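Local coordinates for 3-oxo-glucose-6-phosphate:glutamate aminotransferase (Bacillus subtilis subsp. subtilis, PDB 4K2M), which catalyses the reversible pyridoxal phosphate-dependent transamination of 3-dehydroglucose 6-phosphate with glutamate, giving kanosamine 6-phosphate on the route to kanosamine, at residues E15-S18 / L19-H22. Residues are numbered along the deposited sequence; the frame is centred on the assembly and turned at random.
Sequences ENMS and LLKH
E15 meets L19 through the backbone of one alpha-helical turn, L19 N giving its hydrogen to E15 O at 3.0 Å. The carboxylate takes no part: its two oxygens are spent on the hydroxyls of S10 and T232, which ties the start of the helix to two other parts of the chain. N16 O takes L20 N at 2.9 Å. M17 closes the next turn weakly, K21 N standing 3.4 Å from M17 O. The K21 side chain runs past this carbonyl from CG to its end, and the bend at its last torsion (chi4 131°) keeps K21 NZ near, 3.8 Å from M17 O. M17 SD packs loosely on L20 CD2 at 4.4 Å. S18 O accepts H22 N at 3.1 Å and also lies in the plane of the imidazole, at its edge, 3.1 Å from H22 CD2. With its hydroxyl anti to the backbone N (chi1 -176°), S18 brings OG within 3.7 Å of H22 CD2. Helix 13-24 is the crossover of a small beta-alpha-beta unit in the N-terminal domain: S18 lies against V7 of strand 7-9, and L19 and H22 against both this strand and the parallel strand 32-34, whereas N16 and M17 pack on L320, and L20 on F317 and F321, of helix 312-329.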
loop_
_atom_site.group_PDB
_atom_site.type_symbol
_atom_site.label_atom_id
_atom_site.label_comp_id
_atom_site.label_asym_id
_atom_site.label_seq_id
_atom_site.Cartn_x
_atom_site.Cartn_y
_atom_site.Cartn_z
ATOM N N GLU A 15 12.164 -27.798 -12.251
ATOM C CA GLU A 15 13.604 -27.946 -12.188
ATOM C C GLU A 15 14.068 -28.287 -10.769
ATOM O O GLU A 15 15.041 -29.010 -10.594
ATOM C CB GLU A 15 14.292 -26.685 -12.717
ATOM C CG GLU A 15 13.946 -26.363 -14.182
ATOM C CD GLU A 15 12.701 -25.477 -14.343
ATOM O OE1 GLU A 15 12.835 -24.354 -14.891
ATOM O OE2 GLU A 15 11.587 -25.892 -13.941
ATOM N N ASN A 16 13.373 -27.783 -9.751
ATOM C CA ASN A 16 13.766 -28.085 -8.380
ATOM C C ASN A 16 13.606 -29.560 -8.050
ATOM O O ASN A 16 14.328 -30.083 -7.203
ATOM C CB ASN A 16 12.979 -27.234 -7.370
ATOM C CG ASN A 16 13.529 -25.836 -7.221
ATOM O OD1 ASN A 16 14.639 -25.524 -7.686
ATOM N ND2 ASN A 16 12.777 -24.987 -6.525
ATOM N N MET A 17 12.657 -30.226 -8.700
ATOM C CA MET A 17 12.452 -31.659 -8.456
ATOM C C MET A 17 13.653 -32.449 -8.923
ATOM O O MET A 17 14.048 -33.424 -8.291
ATOM C CB MET A 17 11.243 -32.198 -9.210
ATOM C CG MET A 17 10.003 -32.304 -8.385
ATOM S SD MET A 17 10.166 -33.350 -6.922
ATOM C CE MET A 17 8.519 -32.919 -6.377
ATOM N N SER A 18 14.202 -32.055 -10.062
ATOM C CA SER A 18 15.403 -32.706 -10.563
ATOM C C SER A 18 16.580 -32.408 -9.645
ATOM O O SER A 18 17.369 -33.303 -9.307
ATOM C CB SER A 18 15.705 -32.256 -11.993
ATOM O OG SER A 18 16.828 -32.963 -12.486
ATOM N N LEU A 19 16.690 -31.150 -9.220
ATOM C CA LEU A 19 17.785 -30.726 -8.343
ATOM C C LEU A 19 17.761 -31.500 -7.028
ATOM O O LEU A 19 18.810 -31.840 -6.466
ATOM C CB LEU A 19 17.697 -29.213 -8.075
ATOM C CG LEU A 19 18.845 -28.573 -7.288
ATOM C CD1 LEU A 19 20.208 -28.819 -7.959
ATOM C CD2 LEU A 19 18.596 -27.058 -7.115
ATOM N N LEU A 20 16.555 -31.792 -6.542
ATOM C CA LEU A 20 16.376 -32.544 -5.299
ATOM C C LEU A 20 17.014 -33.924 -5.412
ATOM O O LEU A 20 17.758 -34.353 -4.519
ATOM C CB LEU A 20 14.878 -32.681 -4.984
ATOM C CG LEU A 20 14.537 -33.452 -3.705
ATOM C CD1 LEU A 20 15.103 -32.752 -2.487
ATOM C CD2 LEU A 20 13.027 -33.654 -3.549
ATOM N N LYS A 21 16.722 -34.621 -6.504
ATOM C CA LYS A 21 17.361 -35.916 -6.733
ATOM C C LYS A 21 18.874 -35.770 -6.790
ATOM O O LYS A 21 19.606 -36.586 -6.239
ATOM C CB LYS A 21 16.824 -36.545 -8.009
ATOM C CG LYS A 21 15.335 -36.808 -7.932
ATOM C CD LYS A 21 14.761 -37.188 -9.283
ATOM C CE LYS A 21 13.244 -37.078 -9.263
ATOM N NZ LYS A 21 12.740 -36.315 -10.437
ATOM N N HIS A 22 19.352 -34.716 -7.441
ATOM C CA HIS A 22 20.795 -34.569 -7.617
ATOM C C HIS A 22 21.538 -34.176 -6.353
ATOM O O HIS A 22 22.662 -34.624 -6.117
ATOM C CB HIS A 22 21.121 -33.600 -8.759
ATOM C CG HIS A 22 20.962 -34.212 -10.115
ATOM N ND1 HIS A 22 22.019 -34.767 -10.806
ATOM C CD2 HIS A 22 19.867 -34.383 -10.893
ATOM C CE1 HIS A 22 21.580 -35.244 -11.961
ATOM N NE2 HIS A 22 20.281 -35.024 -12.037
#